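Local coordinates for protein salmonella typhimurium DB7155 bacteriophage DET7 tailspike (Bacteriophage, PDB 2V5I) that serves as the trimeric tailspike of the phage, a parallel beta-helix protein that binds and hydrolyses the O-antigen of its Salmonella host, at residues Gly293-Met298 / His316-Asn321; Leu337-Ser342 / Tyr364-Ser369; Gly257-Gln262 / Gly289-Ser294. All blocks are in the same frame, centred on the assembly; numbering follows the deposited sequence.

Contact 1. Residues Gly293-Met298 / His316-Asn321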
loop_
_atom_site.group_PDB
_atom_site.type_symbol
_atom_site.label_atom_id
_atom_site.label_comp_id
_atom_site.label_asym_id
_atom_site.label_seq_id
_atom_site.Cartn_x
_atom_site.Cartn_y
_atom_site.Cartn_z
ATOM N N GLY A 293 -11.454 -16.947 -8.997
ATOM C CA GLY A 293 -12.804 -17.451 -8.974
ATOM C C GLY A 293 -12.902 -18.886 -8.528
ATOM O O GLY A 293 -11.936 -19.610 -8.545
ATOM N N SER A 294 -14.118 -19.330 -8.200
ATOM C CA SER A 294 -14.355 -20.681 -7.750
ATOM C C SER A 294 -15.217 -21.499 -8.726
ATOM O O SER A 294 -15.091 -22.717 -8.793
ATOM C CB SER A 294 -15.124 -20.608 -6.441
ATOM O OG SER A 294 -14.332 -20.052 -5.392
ATOM N N ASP A 295 -16.146 -20.835 -9.407
ATOM C CA ASP A 295 -17.060 -21.501 -10.293
ATOM C C ASP A 295 -16.743 -21.221 -11.763
ATOM O O ASP A 295 -16.528 -20.065 -12.129
ATOM C CB ASP A 295 -18.535 -21.131 -9.940
ATOM C CG ASP A 295 -19.030 -21.725 -8.657
ATOM O OD1 ASP A 295 -18.796 -22.929 -8.355
ATOM O OD2 ASP A 295 -19.683 -20.946 -7.865
ATOM N N PRO A 296 -16.757 -22.249 -12.615
ATOM C CA PRO A 296 -16.382 -22.020 -14.020
ATOM C C PRO A 296 -17.456 -21.333 -14.843
ATOM O O PRO A 296 -18.666 -21.569 -14.634
ATOM C CB PRO A 296 -16.191 -23.420 -14.577
ATOM C CG PRO A 296 -16.999 -24.264 -13.762
ATOM C CD PRO A 296 -17.116 -23.653 -12.367
ATOM N N GLY A 297 -16.998 -20.535 -15.790
ATOM C CA GLY A 297 -17.893 -19.763 -16.637
ATOM C C GLY A 297 -18.830 -20.638 -17.451
ATOM O O GLY A 297 -20.020 -20.355 -17.520
ATOM N N MET A 298 -18.323 -21.717 -18.038
ATOM C CA MET A 298 -19.174 -22.551 -18.923
ATOM C C MET A 298 -20.207 -23.432 -18.212
ATOM O O MET A 298 -21.091 -24.002 -18.867
ATOM C CB MET A 298 -18.317 -23.409 -19.880
ATOM C CG MET A 298 -18.955 -23.628 -21.328
ATOM S SD MET A 298 -18.982 -22.139 -22.341
ATOM C CE MET A 298 -17.613 -22.265 -23.483
ATOM N N HIS A 316 -21.188 -18.733 -8.678
ATOM C CA HIS A 316 -20.504 -17.454 -8.577
ATOM C C HIS A 316 -20.754 -16.745 -7.227
ATOM O O HIS A 316 -20.355 -15.601 -7.063
ATOM C CB HIS A 316 -20.751 -16.539 -9.781
ATOM C CG HIS A 316 -20.316 -17.145 -11.081
ATOM N ND1 HIS A 316 -19.021 -17.538 -11.334
ATOM C CD2 HIS A 316 -21.023 -17.426 -12.197
ATOM C CE1 HIS A 316 -18.952 -18.032 -12.563
ATOM N NE2 HIS A 316 -20.160 -17.978 -13.110
ATOM N N GLN A 317 -21.405 -17.434 -6.292
ATOM C CA GLN A 317 -21.728 -16.847 -4.973
ATOM C C GLN A 317 -21.077 -17.591 -3.774
ATOM O O GLN A 317 -21.504 -17.409 -2.643
ATOM C CB GLN A 317 -23.256 -16.695 -4.797
ATOM C CG GLN A 317 -23.841 -15.850 -5.900
ATOM C CD GLN A 317 -25.233 -15.367 -5.615
ATOM O OE1 GLN A 317 -25.641 -15.252 -4.464
ATOM N NE2 GLN A 317 -25.978 -15.080 -6.679
ATOM N N LEU A 318 -20.072 -18.432 -4.002
ATOM C CA LEU A 318 -19.416 -19.107 -2.881
ATOM C C LEU A 318 -18.704 -18.127 -1.958
ATOM O O LEU A 318 -18.144 -17.131 -2.432
ATOM C CB LEU A 318 -18.440 -20.168 -3.343
ATOM C CG LEU A 318 -19.074 -21.441 -3.944
ATOM C CD1 LEU A 318 -17.958 -22.246 -4.635
ATOM C CD2 LEU A 318 -19.825 -22.281 -2.940
ATOM N N PRO A 319 -18.727 -18.415 -0.652
ATOM C CA PRO A 319 -17.961 -17.584 0.327
ATOM C C PRO A 319 -16.485 -17.949 0.366
ATOM O O PRO A 319 -15.963 -18.502 1.345
ATOM C CB PRO A 319 -18.676 -17.900 1.629
ATOM C CG PRO A 319 -19.022 -19.304 1.487
ATOM C CD PRO A 319 -19.456 -19.490 0.040
ATOM N N ASN A 320 -15.799 -17.682 -0.755
ATOM C CA ASN A 320 -14.429 -18.128 -0.915
ATOM C C ASN A 320 -13.480 -17.454 0.020
ATOM O O ASN A 320 -12.484 -18.038 0.425
ATOM C CB ASN A 320 -13.980 -18.159 -2.388
ATOM C CG ASN A 320 -14.444 -16.955 -3.201
ATOM O OD1 ASN A 320 -14.669 -15.890 -2.675
ATOM N ND2 ASN A 320 -14.606 -17.150 -4.519
ATOM N N ASN A 321 -13.788 -16.197 0.341
ATOM C CA ASN A 321 -13.105 -15.448 1.389
ATOM C C ASN A 321 -11.582 -15.431 1.332
ATOM O O ASN A 321 -10.895 -15.563 2.393
ATOM C CB ASN A 321 -13.544 -15.960 2.773
ATOM C CG ASN A 321 -13.333 -14.886 3.877
ATOM O OD1 ASN A 321 -13.276 -13.663 3.596
ATOM N ND2 ASN A 321 -13.119 -15.344 5.087
HETATM O O HOH W 1 -18.415 -18.861 -6.448
HETATM O O HOH W 2 -21.289 -18.968 -15.689
#
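With chi1 at -71°, Asp295 sets its carboxylate opposite the carbonyl carbon and turns it onto the backbone of His316, while Asn320, its CG held between N and C (chi1 42°), swings its amide toward Ser294. The first pair is joined by a nearly straight hydrogen bond from His316 N to Asp295 OD2 of 2.8 Å (168° at the hydrogen), received on the anti side, somewhat out of the carboxylate plane. OD2 also accepts a hydrogen bond from a water that in turn takes the N-H of Leu318, so one oxygen gathers two backbone amides, one directly and one through solvent. Both carboxylate oxygens have further partners in salt bridges, OD1 with Arg271 and OD2 with Arg304. In the second pair Asn320 ND2 donates to Ser294 OG over 3.0 Å, with OG close to the amide plane; ND2 is shared with Asp340 O. Between these polar points Leu318 crosses Asp295 at about a right angle and rests CD1 on Ser294 CB at 3.7 Å. The imidazole of His316 lies beside the Asp295 carbonyl, CE1 to O 3.2 Å, and its ND1 is hydrogen-bonded to Asp340. Both segments are loop, belonging to the long excursion between strands 290-291 and 323-330, and this contact draws its two ends together against Asp340 of strand 335-342.

Contact 2. Residues Leu337-Ser342 / Tyr364-Ser369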
loop_
_atom_site.group_PDB
_atom_site.type_symbol
_atom_site.label_atom_id
_atom_site.label_comp_id
_atom_site.label_asym_id
_atom_site.label_seq_id
_atom_site.Cartn_x
_atom_site.Cartn_y
_atom_site.Cartn_z
ATOM N N LEU A 337 -7.298 -8.812 -12.902
ATOM C CA LEU A 337 -7.806 -9.470 -11.686
ATOM C C LEU A 337 -9.211 -10.042 -11.982
ATOM O O LEU A 337 -10.142 -9.300 -12.284
ATOM C CB LEU A 337 -7.894 -8.496 -10.509
ATOM C CG LEU A 337 -8.519 -9.045 -9.240
ATOM C CD1 LEU A 337 -7.772 -10.169 -8.616
ATOM C CD2 LEU A 337 -8.666 -7.920 -8.214
ATOM N N GLY A 338 -9.321 -11.356 -11.847
ATOM C CA GLY A 338 -10.560 -12.078 -12.060
ATOM C C GLY A 338 -10.997 -12.703 -10.766
ATOM O O GLY A 338 -10.206 -13.298 -10.056
ATOM N N MET A 339 -12.249 -12.490 -10.374
ATOM C CA MET A 339 -12.748 -13.183 -9.203
ATOM C C MET A 339 -14.246 -13.387 -9.269
ATOM O O MET A 339 -14.921 -12.855 -10.153
ATOM C CB MET A 339 -12.382 -12.450 -7.937
ATOM C CG MET A 339 -12.696 -11.052 -7.957
ATOM S SD MET A 339 -12.447 -10.279 -6.295
ATOM C CE MET A 339 -10.744 -10.470 -6.036
ATOM N N ASP A 340 -14.718 -14.257 -8.397
ATOM C CA ASP A 340 -16.171 -14.450 -8.172
ATOM C C ASP A 340 -16.427 -14.705 -6.689
ATOM O O ASP A 340 -15.460 -14.729 -5.879
ATOM C CB ASP A 340 -16.780 -15.530 -9.083
ATOM C CG ASP A 340 -16.546 -16.994 -8.619
ATOM O OD1 ASP A 340 -15.947 -17.212 -7.560
ATOM O OD2 ASP A 340 -16.964 -17.932 -9.409
ATOM N N GLY A 341 -17.688 -14.815 -6.292
ATOM C CA GLY A 341 -18.043 -15.193 -4.960
ATOM C C GLY A 341 -18.817 -14.144 -4.218
ATOM O O GLY A 341 -19.048 -13.060 -4.736
ATOM N N SER A 342 -19.269 -14.501 -3.033
ATOM C CA SER A 342 -20.003 -13.600 -2.138
ATOM C C SER A 342 -19.215 -13.284 -0.879
ATOM O O SER A 342 -18.389 -14.082 -0.406
ATOM C CB SER A 342 -21.374 -14.168 -1.803
ATOM O OG SER A 342 -21.336 -15.315 -0.943
ATOM N N TYR A 364 -20.650 -10.652 -5.340
ATOM C CA TYR A 364 -21.846 -10.223 -4.615
ATOM C C TYR A 364 -21.509 -9.913 -3.191
ATOM O O TYR A 364 -20.857 -10.707 -2.530
ATOM C CB TYR A 364 -22.896 -11.357 -4.638
ATOM C CG TYR A 364 -23.217 -11.802 -6.031
ATOM C CD1 TYR A 364 -22.379 -12.689 -6.701
ATOM C CD2 TYR A 364 -24.319 -11.317 -6.694
ATOM C CE1 TYR A 364 -22.620 -13.065 -7.982
ATOM C CE2 TYR A 364 -24.559 -11.692 -8.010
ATOM C CZ TYR A 364 -23.727 -12.589 -8.628
ATOM O OH TYR A 364 -23.979 -12.985 -9.921
ATOM N N ASN A 365 -21.977 -8.772 -2.671
ATOM C CA ASN A 365 -21.742 -8.390 -1.264
ATOM C C ASN A 365 -20.272 -8.392 -0.855
ATOM O O ASN A 365 -19.895 -8.851 0.262
ATOM C CB ASN A 365 -22.532 -9.288 -0.305
ATOM C CG ASN A 365 -22.573 -8.734 1.150
ATOM O OD1 ASN A 365 -22.863 -7.550 1.363
ATOM N ND2 ASN A 365 -22.335 -9.603 2.133
ATOM N N ARG A 366 -19.456 -7.874 -1.791
ATOM C CA ARG A 366 -18.012 -7.744 -1.550
ATOM C C ARG A 366 -17.620 -6.283 -1.525
ATOM O O ARG A 366 -18.217 -5.468 -2.195
ATOM C CB ARG A 366 -17.243 -8.441 -2.680
ATOM C CG ARG A 366 -15.715 -8.541 -2.492
ATOM C CD ARG A 366 -15.086 -9.688 -3.309
ATOM N NE ARG A 366 -15.547 -11.020 -2.807
ATOM C CZ ARG A 366 -15.278 -12.191 -3.315
ATOM N NH1 ARG A 366 -14.481 -12.295 -4.330
ATOM N NH2 ARG A 366 -15.806 -13.262 -2.725
ATOM N N VAL A 367 -16.599 -5.978 -0.729
ATOM C CA VAL A 367 -16.058 -4.607 -0.589
ATOM C C VAL A 367 -14.686 -4.539 -1.240
ATOM O O VAL A 367 -13.832 -5.323 -0.928
ATOM C CB VAL A 367 -15.943 -4.169 0.890
ATOM C CG1 VAL A 367 -15.448 -2.698 0.962
ATOM C CG2 VAL A 367 -17.281 -4.289 1.593
ATOM N N PHE A 368 -14.471 -3.485 -2.042
ATOM C CA PHE A 368 -13.217 -3.198 -2.720
ATOM C C PHE A 368 -12.742 -1.827 -2.236
ATOM O O PHE A 368 -13.534 -0.871 -2.319
ATOM C CB PHE A 368 -13.452 -3.115 -4.224
ATOM C CG PHE A 368 -13.952 -4.390 -4.822
ATOM C CD1 PHE A 368 -15.307 -4.658 -4.883
ATOM C CD2 PHE A 368 -13.052 -5.272 -5.411
ATOM C CE1 PHE A 368 -15.771 -5.865 -5.439
ATOM C CE2 PHE A 368 -13.506 -6.477 -5.931
ATOM C CZ PHE A 368 -14.852 -6.747 -5.995
ATOM N N SER A 369 -11.548 -1.709 -1.621
ATOM C CA SER A 369 -11.088 -0.423 -1.117
ATOM C C SER A 369 -9.682 -0.147 -1.651
ATOM O O SER A 369 -8.841 -1.053 -1.697
ATOM C CB SER A 369 -11.105 -0.375 0.407
ATOM O OG SER A 369 -12.382 -0.781 0.923
#
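Arg366 slides its guanidinium beneath the backbone of Asp340 and Gly341, so that Gly341 O lies 3.8 Å above one face, offset toward the rim. The chain leaves with CG anti to the backbone N (chi1 -173°) and bends at chi3, which brings NH1 between two acceptors, both held weakly: Asp340 O at 3.0 Å and Met339 SD at 3.5 Å. The sulfur lies at the guanidinium edge, in its plane, as does Ser342 O. Outside the pair, NE donates to Gly343 O and NH2 to Asn320 OD1, so the buried group is fixed by bonds in several directions. Met339 SD also makes an oblique Met-aromatic contact with Phe368, 5.2 Å from the ring centroid; the two side chains run past each other in opposite directions, and CE2 is the ring atom SD touches. At the other end the backbones meet in parallel register, Ser342 beside Tyr364. Tyr364 N donates to Gly341 O in the carbonyl plane (3.0 Å), and Ser342 CA approaches Tyr364 O at 3.0 Å in a CA-H...O contact. The touching parts, 339-342 and 364-368, run 117° apart, consistent with a chain turning a corner between faces of the beta-helix: 337-342 stays with strand 357-364 on one face, whereas 367-369 pairs with 345-352 on another. Met339, Arg366 and Phe368 all pack on Val346 of strand 345-352, and Phe368 also lies against Met359 and Ala361 of strand 357-364.

Contact 3. Residues Gly257-Gln262 / Gly289-Ser294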
loop_
_atom_site.group_PDB
_atom_site.type_symbol
_atom_site.label_atom_id
_atom_site.label_comp_id
_atom_site.label_asym_id
_atom_site.label_seq_id
_atom_site.Cartn_x
_atom_site.Cartn_y
_atom_site.Cartn_z
ATOM N N GLY A 257 -1.115 -15.816 -13.825
ATOM C CA GLY A 257 0.000 -15.767 -12.855
ATOM C C GLY A 257 -0.288 -16.725 -11.685
ATOM O O GLY A 257 0.544 -17.528 -11.296
ATOM N N PHE A 258 -1.439 -16.487 -11.064
ATOM C CA PHE A 258 -1.848 -17.157 -9.882
ATOM C C PHE A 258 -3.314 -17.571 -9.995
ATOM O O PHE A 258 -4.141 -16.757 -10.369
ATOM C CB PHE A 258 -1.723 -16.167 -8.700
ATOM C CG PHE A 258 -0.332 -15.581 -8.559
ATOM C CD1 PHE A 258 0.692 -16.270 -7.951
ATOM C CD2 PHE A 258 -0.010 -14.334 -9.165
ATOM C CE1 PHE A 258 1.985 -15.743 -7.871
ATOM C CE2 PHE A 258 1.305 -13.788 -9.069
ATOM C CZ PHE A 258 2.287 -14.502 -8.470
ATOM N N LYS A 259 -3.571 -18.834 -9.688
ATOM C CA LYS A 259 -4.897 -19.432 -9.990
ATOM C C LYS A 259 -5.424 -20.312 -8.874
ATOM O O LYS A 259 -4.718 -21.210 -8.415
ATOM C CB LYS A 259 -4.791 -20.232 -11.285
ATOM C CG LYS A 259 -6.069 -20.968 -11.776
ATOM C CD LYS A 259 -5.721 -21.968 -12.858
ATOM C CE LYS A 259 -6.917 -22.712 -13.366
ATOM N NZ LYS A 259 -6.472 -23.549 -14.554
ATOM N N THR A 260 -6.671 -20.026 -8.479
ATOM C CA THR A 260 -7.452 -20.980 -7.714
ATOM C C THR A 260 -8.345 -21.763 -8.688
ATOM O O THR A 260 -9.169 -21.175 -9.378
ATOM C CB THR A 260 -8.335 -20.227 -6.659
ATOM O OG1 THR A 260 -9.120 -19.223 -7.262
ATOM C CG2 THR A 260 -7.465 -19.559 -5.616
ATOM N N TYR A 261 -8.163 -23.088 -8.712
ATOM C CA TYR A 261 -8.930 -23.859 -9.716
ATOM C C TYR A 261 -10.396 -23.710 -9.523
ATOM O O TYR A 261 -10.900 -23.584 -8.372
ATOM C CB TYR A 261 -8.627 -25.366 -9.629
ATOM C CG TYR A 261 -7.776 -25.875 -10.721
ATOM C CD1 TYR A 261 -6.426 -25.614 -10.697
ATOM C CD2 TYR A 261 -8.297 -26.641 -11.725
ATOM C CE1 TYR A 261 -5.597 -26.094 -11.664
ATOM C CE2 TYR A 261 -7.467 -27.142 -12.738
ATOM C CZ TYR A 261 -6.129 -26.858 -12.689
ATOM O OH TYR A 261 -5.243 -27.320 -13.649
ATOM N N GLN A 262 -11.119 -23.732 -10.652
ATOM C CA GLN A 262 -12.551 -23.639 -10.680
ATOM C C GLN A 262 -13.161 -24.986 -11.002
ATOM O O GLN A 262 -12.604 -25.770 -11.791
ATOM C CB GLN A 262 -13.035 -22.638 -11.727
ATOM C CG GLN A 262 -12.821 -21.238 -11.293
ATOM C CD GLN A 262 -11.916 -20.464 -12.142
ATOM O OE1 GLN A 262 -12.151 -20.361 -13.335
ATOM N NE2 GLN A 262 -10.861 -19.853 -11.536
ATOM N N GLY A 289 -3.886 -11.975 -14.445
ATOM C CA GLY A 289 -2.812 -11.805 -13.482
ATOM C C GLY A 289 -3.115 -12.759 -12.303
ATOM O O GLY A 289 -2.336 -13.633 -11.959
ATOM N N PHE A 290 -4.225 -12.460 -11.617
ATOM C CA PHE A 290 -4.730 -13.342 -10.548
ATOM C C PHE A 290 -6.138 -13.813 -10.962
ATOM O O PHE A 290 -7.005 -12.969 -11.232
ATOM C CB PHE A 290 -4.848 -12.552 -9.239
ATOM C CG PHE A 290 -3.529 -12.127 -8.662
ATOM C CD1 PHE A 290 -2.820 -11.035 -9.224
ATOM C CD2 PHE A 290 -2.979 -12.737 -7.575
ATOM C CE1 PHE A 290 -1.614 -10.657 -8.690
ATOM C CE2 PHE A 290 -1.730 -12.317 -7.029
ATOM C CZ PHE A 290 -1.074 -11.300 -7.635
ATOM N N ASP A 291 -6.326 -15.139 -11.068
ATOM C CA ASP A 291 -7.620 -15.771 -11.415
ATOM C C ASP A 291 -8.123 -16.482 -10.174
ATOM O O ASP A 291 -7.755 -17.615 -9.924
ATOM C CB ASP A 291 -7.420 -16.800 -12.543
ATOM C CG ASP A 291 -8.694 -17.541 -12.934
ATOM O OD1 ASP A 291 -9.795 -17.225 -12.420
ATOM O OD2 ASP A 291 -8.559 -18.483 -13.749
ATOM N N LEU A 292 -8.956 -15.774 -9.396
ATOM C CA LEU A 292 -9.361 -16.207 -8.070
ATOM C C LEU A 292 -10.805 -16.689 -7.891
ATOM O O LEU A 292 -11.292 -16.835 -6.770
ATOM C CB LEU A 292 -9.023 -15.135 -7.011
ATOM C CG LEU A 292 -7.597 -14.543 -7.090
ATOM C CD1 LEU A 292 -7.387 -13.514 -6.005
ATOM C CD2 LEU A 292 -6.558 -15.621 -7.029
ATOM N N GLY A 293 -11.454 -16.947 -8.997
ATOM C CA GLY A 293 -12.804 -17.451 -8.974
ATOM C C GLY A 293 -12.902 -18.886 -8.528
ATOM O O GLY A 293 -11.936 -19.610 -8.545
ATOM N N SER A 294 -14.118 -19.330 -8.200
ATOM C CA SER A 294 -14.355 -20.681 -7.750
ATOM C C SER A 294 -15.217 -21.499 -8.726
ATOM O O SER A 294 -15.091 -22.717 -8.793
ATOM C CB SER A 294 -15.124 -20.608 -6.441
ATOM O OG SER A 294 -14.332 -20.052 -5.392
HETATM O O HOH W 3 -11.558 -19.284 -5.370
HETATM O O HOH W 4 -11.223 -22.038 -6.242
#
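Gly289 opens a pairing of successive coils of the parallel beta-helix, its carbonyl O accepting the N-H of Phe258 at 3.1 Å. The two segments run 14° apart, and the residues match one to one, Phe258 with Phe290 and Lys259 with Asp291. Phe290 stacks on its counterpart in an offset pair, the centroids 4.7 Å apart and the planes at 23°. Both rings leave the backbone the same way, CG opposite the carbonyl carbon (chi1 -56° and -68°), which lays them side by side; Phe258 CD2 sits over the Phe290 face, offset toward its rim. Such stacking of like residues at equivalent positions of neighbouring coils is a recurring feature of parallel beta-helices, and Ile327 and Val329 of strand 323-330 pack against Phe290. Asp291 carries the backbone pairing: its N donates to Phe258 O at 2.8 Å, and its O accepts from Thr260 N. Its carboxylate is on the other side of the sheet from the rings, alongside the aliphatic part of Lys259, whose NZ goes to Glu255 in a salt bridge. From above the carboxylate plane Gln262 NE2 donates to Asp291 OD1 at 3.0 Å. Leu292 packs on Phe277 of strand 276-278 and Val324 of strand 323-330, across the interior of the coil. A water lies within bonding distance of its carbonyl O, Thr260 OG1 and Ser294 OG. Gly293 follows, where regular pairing has given way to side-chain bonds: the Gln262 chain bends at chi2, bringing NE2 to within 3.2 Å of Gly293 O, a donor well above the carbonyl plane. NE2 also lies near Thr260 O in a weak bond, so its two protons are shared among three acceptors. Ser294 brings the backbones together, its O meeting Gln262 CA in a CA-H...O contact of 3.3 Å.

How the contacts relate
Contact 3 and the 337-342 side of contact 2 lie on one face of the beta-helix, whereas 367-369 belongs to another; contact 1 is packing within the loop that leaves 289-294, and it lies against 337-342. Gly293 and Ser294 are common to contacts 1 and 3. Strand 335-342 follows 290-291 on that face: Gly338 O lies 2.9 Å from Leu292 N, a probable hydrogen bond. Asp340 ties all three together, OD1 being 2.9 Å from Ser294 N and OD2 2.8 Å from His316 ND1. Ser342 OG, 2.7 Å from Gln317 O, adds a second tie between contacts 1 and 2. Contact 1 is centred about 10 Å from each of the others, which are about 13 Å apart.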